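Local coordinates for protein MarR family transcriptional regulator (Staphylococcus epidermidis, PDB 5HLI) that probably regulates transcription in response to oxidants, as a dimeric, redox-sensing DNA-binding protein of the MarR type, at residues L76-R87 with L97-Q108. The protein carries 1 engineered substitution. Numbering follows the deposited sequence.
Sequences LKRLEQSGWVKR and LIITLTDNGQQQ
Two side chains at the start of helix 103-117, the N-cap Thr102 and Asn104, grip the carbonyl oxygen of Gly83 from opposite faces of its peptide plane. Thr102 OG1 donates to Gly83 O over 2.8 Å, and Asn104 ND2 reaches the same oxygen at 3.2 Å, with Gly83 O close to the plane of the Asn104 amide. With chi1 at 62°, Thr102 OG1 sits between its backbone N and carbonyl carbon, where it also accepts from Gly105 N at 2.9 Å, the capping bond. One hydroxyl thereby joins the helix start to the turn in which Gly83, at positive phi, closes a Schellman motif on helix 69-81. Thr102 N adds a bond to Trp84 O, and the lack of a side chain on Gly105 lets its CA approach that oxygen. Beyond the turn, Lys86 and Thr100 form an antiparallel hydrogen-bonded pair. On the sheet face that carries Ile99 and Arg87, Ile99 CD1 lies against Arg87 CG and 3.6 Å from Leu76 CD1 of helix 69-81; Ile99 CG2 also meets Val85 CB. Arg87 NH1 bridges to Glu80 OE2 on its syn side, tying the strand back to that helix. At the other end, Gln108 CB comes within 3.4 Å of Trp84 CZ3, the amide turned only 20° from the indole plane; Leu47 and Ile39 also touch this ring. Hairpin 85-101 is the wing of the winged helix-turn-helix domain of MarR regulators, here joined to helix 69-81, by family the probable DNA-recognition helix, and to helix 103-117 that follows the wing.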
ATOM      1  N   LEU A  76     -12.358   6.786  19.848  1.00 20.38           N
ATOM      2  CA  LEU A  76     -12.839   8.099  20.260  1.00 18.73           C
ATOM      3  C   LEU A  76     -12.351   8.453  21.658  1.00 22.21           C
ATOM      4  O   LEU A  76     -12.015   9.612  21.930  1.00 20.39           O
ATOM      5  CB  LEU A  76     -14.364   8.142  20.183  1.00 19.86           C
ATOM      6  CG  LEU A  76     -14.913   8.212  18.756  1.00 22.69           C
ATOM      7  CD1 LEU A  76     -16.415   8.014  18.748  1.00 27.79           C
ATOM      8  CD2 LEU A  76     -14.537   9.541  18.114  1.00 24.08           C
ATOM      9  N   LYS A  77     -12.305   7.471  22.562  1.00 20.83           N
ATOM     10  CA  LYS A  77     -11.736   7.721  23.883  1.00 21.67           C
ATOM     11  C   LYS A  77     -10.281   8.154  23.779  1.00 22.82           C
ATOM     12  O   LYS A  77      -9.849   9.078  24.480  1.00 22.76           O
ATOM     13  CB  LYS A  77     -11.861   6.475  24.759  1.00 21.05           C
ATOM     14  CG  LYS A  77     -13.265   6.200  25.271  1.00 21.76           C
ATOM     15  CD  LYS A  77     -13.267   5.004  26.208  1.00 27.99           C
ATOM     16  CE  LYS A  77     -14.651   4.743  26.781  1.00 32.46           C
ATOM     17  NZ  LYS A  77     -14.643   3.561  27.685  1.00 38.28           N
ATOM     18  N   ARG A  78      -9.510   7.504  22.902  1.00 22.64           N
ATOM     19  CA  ARG A  78      -8.111   7.881  22.726  1.00 20.25           C
ATOM     20  C   ARG A  78      -7.985   9.272  22.117  1.00 24.48           C
ATOM     21  O   ARG A  78      -7.115  10.056  22.516  1.00 26.31           O
ATOM     22  CB  ARG A  78      -7.391   6.845  21.862  1.00 20.19           C
ATOM     23  CG  ARG A  78      -5.950   7.212  21.517  1.00 24.69           C
ATOM     24  CD  ARG A  78      -5.114   7.466  22.774  1.00 25.98           C
ATOM     25  NE  ARG A  78      -3.767   7.936  22.451  1.00 27.10           N
ATOM     26  CZ  ARG A  78      -2.887   8.369  23.350  1.00 32.76           C
ATOM     27  NH1 ARG A  78      -3.203   8.390  24.637  1.00 25.08           N
ATOM     28  NH2 ARG A  78      -1.686   8.780  22.962  1.00 29.53           N
ATOM     29  N   LEU A  79      -8.846   9.600  21.149  1.00 19.52           N
ATOM     30  CA  LEU A  79      -8.811  10.937  20.567  1.00 21.96           C
ATOM     31  C   LEU A  79      -9.220  11.999  21.579  1.00 22.69           C
ATOM     32  O   LEU A  79      -8.754  13.141  21.496  1.00 24.96           O
ATOM     33  CB  LEU A  79      -9.708  10.996  19.330  1.00 20.48           C
ATOM     34  CG  LEU A  79      -9.135  10.319  18.084  1.00 22.15           C
ATOM     35  CD1 LEU A  79     -10.157  10.298  16.957  1.00 21.40           C
ATOM     36  CD2 LEU A  79      -7.859  11.026  17.639  1.00 20.66           C
ATOM     37  N   GLU A  80     -10.080  11.649  22.539  1.00 21.70           N
ATOM     38  CA  GLU A  80     -10.417  12.601  23.593  1.00 23.15           C
ATOM     39  C   GLU A  80      -9.273  12.741  24.589  1.00 26.05           C
ATOM     40  O   GLU A  80      -8.938  13.856  25.004  1.00 23.58           O
ATOM     41  CB  GLU A  80     -11.699  12.172  24.308  1.00 21.63           C
ATOM     42  CG  GLU A  80     -12.009  12.995  25.554  1.00 25.01           C
ATOM     43  CD  GLU A  80     -13.290  12.567  26.244  1.00 31.00           C
ATOM     44  OE1 GLU A  80     -14.178  13.424  26.434  1.00 32.72           O
ATOM     45  OE2 GLU A  80     -13.411  11.373  26.595  1.00 26.62           O
ATOM     46  N   GLN A  81      -8.663  11.619  24.983  1.00 24.15           N
ATOM     47  CA  GLN A  81      -7.550  11.671  25.924  1.00 30.85           C
ATOM     48  C   GLN A  81      -6.369  12.448  25.360  1.00 29.81           C
ATOM     49  O   GLN A  81      -5.644  13.107  26.114  1.00 27.97           O
ATOM     50  CB  GLN A  81      -7.119  10.255  26.309  1.00 27.00           C
ATOM     51  CG  GLN A  81      -8.113   9.513  27.191  1.00 36.91           C
ATOM     52  CD  GLN A  81      -8.308  10.178  28.541  1.00 45.24           C
ATOM     53  OE1 GLN A  81      -7.343  10.584  29.191  1.00 49.59           O
ATOM     54  NE2 GLN A  81      -9.560  10.291  28.972  1.00 46.96           N
ATOM     55  N   SER A  82      -6.160  12.394  24.046  1.00 25.67           N
ATOM     56  CA  SER A  82      -5.040  13.079  23.414  1.00 26.35           C
ATOM     57  C   SER A  82      -5.409  14.468  22.907  1.00 28.32           C
ATOM     58  O   SER A  82      -4.618  15.077  22.182  1.00 27.10           O
ATOM     59  CB  SER A  82      -4.474  12.229  22.271  1.00 27.86           C
ATOM     60  OG  SER A  82      -5.490  11.829  21.373  1.00 25.51           O
ATOM     61  N   GLY A  83      -6.590  14.971  23.260  1.00 23.78           N
ATOM     62  CA  GLY A  83      -6.923  16.364  23.034  1.00 24.17           C
ATOM     63  C   GLY A  83      -7.472  16.713  21.670  1.00 25.87           C
ATOM     64  O   GLY A  83      -7.447  17.891  21.299  1.00 20.81           O
ATOM     65  N   TRP A  84      -7.981  15.739  20.912  1.00 25.42           N
ATOM     66  CA  TRP A  84      -8.496  16.013  19.575  1.00 21.43           C
ATOM     67  C   TRP A  84      -9.997  16.270  19.554  1.00 24.09           C
ATOM     68  O   TRP A  84     -10.469  17.117  18.787  1.00 21.50           O
ATOM     69  CB  TRP A  84      -8.178  14.848  18.634  1.00 22.29           C
ATOM     70  CG  TRP A  84      -6.725  14.670  18.332  1.00 18.72           C
ATOM     71  CD1 TRP A  84      -5.811  13.982  19.074  1.00 22.30           C
ATOM     72  CD2 TRP A  84      -6.023  15.162  17.187  1.00 18.37           C
ATOM     73  NE1 TRP A  84      -4.578  14.026  18.468  1.00 21.83           N
ATOM     74  CE2 TRP A  84      -4.684  14.744  17.305  1.00 19.71           C
ATOM     75  CE3 TRP A  84      -6.397  15.923  16.074  1.00 20.33           C
ATOM     76  CZ2 TRP A  84      -3.718  15.059  16.355  1.00 21.62           C
ATOM     77  CZ3 TRP A  84      -5.438  16.229  15.131  1.00 23.01           C
ATOM     78  CH2 TRP A  84      -4.114  15.801  15.277  1.00 21.58           C
ATOM     79  N   VAL A  85     -10.767  15.537  20.358  1.00 20.87           N
ATOM     80  CA  VAL A  85     -12.220  15.623  20.345  1.00 24.30           C
ATOM     81  C   VAL A  85     -12.725  15.724  21.778  1.00 24.23           C
ATOM     82  O   VAL A  85     -12.001  15.465  22.739  1.00 23.60           O
ATOM     83  CB  VAL A  85     -12.881  14.414  19.644  1.00 22.34           C
ATOM     84  CG1 VAL A  85     -12.406  14.287  18.199  1.00 21.99           C
ATOM     85  CG2 VAL A  85     -12.608  13.136  20.425  1.00 22.04           C
ATOM     86  N   LYS A  86     -13.994  16.094  21.905  1.00 23.89           N
ATOM     87  CA  LYS A  86     -14.742  15.948  23.143  1.00 24.54           C
ATOM     88  C   LYS A  86     -15.813  14.881  22.963  1.00 23.37           C
ATOM     89  O   LYS A  86     -16.376  14.716  21.877  1.00 24.60           O
ATOM     90  CB  LYS A  86     -15.391  17.269  23.569  1.00 27.34           C
ATOM     91  CG  LYS A  86     -14.393  18.355  23.936  1.00 32.20           C
ATOM     92  CD  LYS A  86     -15.084  19.555  24.561  1.00 32.76           C
ATOM     93  CE  LYS A  86     -14.063  20.542  25.108  1.00 39.21           C
ATOM     94  NZ  LYS A  86     -13.190  19.909  26.140  1.00 39.19           N
ATOM     95  N   ARG A  87     -16.082  14.145  24.036  1.00 23.16           N
ATOM     96  CA  ARG A  87     -17.132  13.138  24.061  1.00 23.28           C
ATOM     97  C   ARG A  87     -18.245  13.606  24.989  1.00 27.10           C
ATOM     98  O   ARG A  87     -17.981  14.003  26.128  1.00 25.88           O
ATOM     99  CB  ARG A  87     -16.581  11.783  24.515  1.00 24.90           C
ATOM    100  CG  ARG A  87     -15.670  11.122  23.485  1.00 22.93           C
ATOM    101  CD  ARG A  87     -14.909   9.926  24.046  1.00 22.79           C
ATOM    102  NE  ARG A  87     -15.780   8.849  24.502  1.00 26.80           N
ATOM    103  CZ  ARG A  87     -16.010   8.561  25.780  1.00 29.22           C
ATOM    104  NH1 ARG A  87     -15.429   9.275  26.737  1.00 28.53           N
ATOM    105  NH2 ARG A  87     -16.821   7.560  26.100  1.00 22.51           N
ATOM    106  N   LEU A  97     -23.897   9.494  21.586  1.00 27.37           N
ATOM    107  CA  LEU A  97     -22.566   9.976  21.929  1.00 27.15           C
ATOM    108  C   LEU A  97     -22.181  11.016  20.885  1.00 27.07           C
ATOM    109  O   LEU A  97     -21.935  10.676  19.724  1.00 26.23           O
ATOM    110  CB  LEU A  97     -21.552   8.834  21.976  1.00 24.22           C
ATOM    111  CG  LEU A  97     -20.147   9.227  22.449  1.00 26.09           C
ATOM    112  CD1 LEU A  97     -20.154   9.592  23.926  1.00 25.42           C
ATOM    113  CD2 LEU A  97     -19.147   8.112  22.167  1.00 21.74           C
ATOM    114  N   ILE A  98     -22.146  12.281  21.291  1.00 23.40           N
ATOM    115  CA  ILE A  98     -21.852  13.378  20.378  1.00 22.32           C
ATOM    116  C   ILE A  98     -20.353  13.651  20.413  1.00 24.87           C
ATOM    117  O   ILE A  98     -19.784  13.909  21.479  1.00 23.40           O
ATOM    118  CB  ILE A  98     -22.654  14.636  20.741  1.00 28.24           C
ATOM    119  CG1 ILE A  98     -24.155  14.358  20.618  1.00 31.23           C
ATOM    120  CG2 ILE A  98     -22.245  15.804  19.853  1.00 29.72           C
ATOM    121  CD1 ILE A  98     -25.026  15.525  21.016  1.00 38.33           C
ATOM    122  N   ILE A  99     -19.715  13.594  19.247  1.00 21.07           N
ATOM    123  CA  ILE A  99     -18.279  13.813  19.113  1.00 20.52           C
ATOM    124  C   ILE A  99     -18.060  15.193  18.513  1.00 25.93           C
ATOM    125  O   ILE A  99     -18.597  15.503  17.443  1.00 22.62           O
ATOM    126  CB  ILE A  99     -17.629  12.725  18.242  1.00 21.52           C
ATOM    127  CG1 ILE A  99     -17.957  11.339  18.798  1.00 21.23           C
ATOM    128  CG2 ILE A  99     -16.122  12.937  18.155  1.00 22.60           C
ATOM    129  CD1 ILE A  99     -17.480  11.123  20.222  1.00 18.72           C
ATOM    130  N   THR A 100     -17.276  16.023  19.198  1.00 22.07           N
ATOM    131  CA  THR A 100     -17.020  17.386  18.756  1.00 23.39           C
ATOM    132  C   THR A 100     -15.524  17.652  18.787  1.00 21.09           C
ATOM    133  O   THR A 100     -14.855  17.345  19.779  1.00 25.73           O
ATOM    134  CB  THR A 100     -17.755  18.403  19.637  1.00 28.59           C
ATOM    135  OG1 THR A 100     -19.109  17.974  19.835  1.00 27.72           O
ATOM    136  CG2 THR A 100     -17.757  19.772  18.978  1.00 32.93           C
ATOM    137  N   LEU A 101     -15.005  18.224  17.704  1.00 21.58           N
ATOM    138  CA  LEU A 101     -13.601  18.609  17.665  1.00 26.46           C
ATOM    139  C   LEU A 101     -13.304  19.653  18.733  1.00 24.97           C
ATOM    140  O   LEU A 101     -14.084  20.585  18.946  1.00 27.44           O
ATOM    141  CB  LEU A 101     -13.245  19.166  16.284  1.00 24.77           C
ATOM    142  CG  LEU A 101     -13.203  18.198  15.099  1.00 25.76           C
ATOM    143  CD1 LEU A 101     -13.251  18.969  13.790  1.00 23.79           C
ATOM    144  CD2 LEU A 101     -11.953  17.333  15.162  1.00 21.51           C
ATOM    145  N   THR A 102     -12.177  19.488  19.419  1.00 22.99           N
ATOM    146  CA  THR A 102     -11.683  20.556  20.272  1.00 29.24           C
ATOM    147  C   THR A 102     -11.160  21.701  19.407  1.00 30.04           C
ATOM    148  O   THR A 102     -11.030  21.581  18.183  1.00 25.45           O
ATOM    149  CB  THR A 102     -10.576  20.047  21.200  1.00 29.70           C
ATOM    150  OG1 THR A 102      -9.462  19.592  20.419  1.00 27.75           O
ATOM    151  CG2 THR A 102     -11.084  18.901  22.062  1.00 26.67           C
ATOM    152  N   ASP A 103     -10.875  22.833  20.053  1.00 32.40           N
ATOM    153  CA  ASP A 103     -10.210  23.923  19.346  1.00 30.87           C
ATOM    154  C   ASP A 103      -8.902  23.447  18.731  1.00 27.75           C
ATOM    155  O   ASP A 103      -8.590  23.774  17.579  1.00 29.11           O
ATOM    156  CB  ASP A 103      -9.957  25.099  20.291  1.00 35.13           C
ATOM    157  CG  ASP A 103     -11.232  25.824  20.676  1.00 42.36           C
ATOM    158  OD1 ASP A 103     -12.230  25.705  19.936  1.00 42.79           O
ATOM    159  OD2 ASP A 103     -11.232  26.522  21.714  1.00 52.35           O
ATOM    160  N   ASN A 104      -8.131  22.655  19.480  1.00 26.57           N
ATOM    161  CA  ASN A 104      -6.897  22.096  18.941  1.00 28.07           C
ATOM    162  C   ASN A 104      -7.179  21.136  17.789  1.00 25.47           C
ATOM    163  O   ASN A 104      -6.497  21.180  16.759  1.00 29.11           O
ATOM    164  CB  ASN A 104      -6.114  21.396  20.050  1.00 28.14           C
ATOM    165  CG  ASN A 104      -4.981  20.544  19.515  1.00 32.36           C
ATOM    166  OD1 ASN A 104      -3.975  21.063  19.034  1.00 35.67           O
ATOM    167  ND2 ASN A 104      -5.135  19.229  19.605  1.00 32.03           N
ATOM    168  N   GLY A 105      -8.183  20.269  17.941  1.00 28.40           N
ATOM    169  CA  GLY A 105      -8.527  19.353  16.862  1.00 27.64           C
ATOM    170  C   GLY A 105      -8.910  20.072  15.583  1.00 29.11           C
ATOM    171  O   GLY A 105      -8.584  19.623  14.481  1.00 30.40           O
ATOM    172  N   GLN A 106      -9.602  21.202  15.711  1.00 29.33           N
ATOM    173  CA  GLN A 106      -9.940  21.999  14.538  1.00 30.57           C
ATOM    174  C   GLN A 106      -8.695  22.642  13.933  1.00 30.58           C
ATOM    175  O   GLN A 106      -8.496  22.608  12.711  1.00 32.87           O
ATOM    176  CB  GLN A 106     -10.973  23.060  14.919  1.00 36.34           C
ATOM    177  CG  GLN A 106     -11.620  23.748  13.726  1.00 44.55           C
ATOM    178  CD  GLN A 106     -12.695  22.899  13.083  1.00 38.37           C
ATOM    179  OE1 GLN A 106     -13.774  22.723  13.643  1.00 50.22           O
ATOM    180  NE2 GLN A 106     -12.407  22.367  11.907  1.00 43.33           N
ATOM    181  N   GLN A 107      -7.842  23.229  14.776  1.00 30.69           N
ATOM    182  CA  GLN A 107      -6.638  23.888  14.277  1.00 33.51           C
ATOM    183  C   GLN A 107      -5.665  22.898  13.651  1.00 35.28           C
ATOM    184  O   GLN A 107      -4.917  23.260  12.737  1.00 33.68           O
ATOM    185  CB  GLN A 107      -5.950  24.655  15.408  1.00 33.13           C
ATOM    186  CG  GLN A 107      -6.760  25.819  15.956  1.00 39.56           C
ATOM    187  CD  GLN A 107      -6.410  26.152  17.397  1.00 49.04           C
ATOM    188  OE1 GLN A 107      -5.458  25.609  17.960  1.00 47.20           O
ATOM    189  NE2 GLN A 107      -7.179  27.053  17.998  1.00 47.03           N
ATOM    190  N   GLN A 108      -5.655  21.652  14.124  1.00 29.58           N
ATOM    191  CA  GLN A 108      -4.707  20.673  13.608  1.00 30.34           C
ATOM    192  C   GLN A 108      -5.024  20.221  12.189  1.00 28.24           C
ATOM    193  O   GLN A 108      -4.171  19.578  11.569  1.00 30.99           O
ATOM    194  CB  GLN A 108      -4.648  19.456  14.534  1.00 30.89           C
ATOM    195  CG  GLN A 108      -3.929  19.692  15.858  1.00 34.39           C
ATOM    196  CD  GLN A 108      -2.417  19.677  15.725  1.00 35.32           C
ATOM    197  OE1 GLN A 108      -1.839  20.473  14.988  1.00 41.20           O
ATOM    198  NE2 GLN A 108      -1.769  18.765  16.440  1.00 38.67           N
TER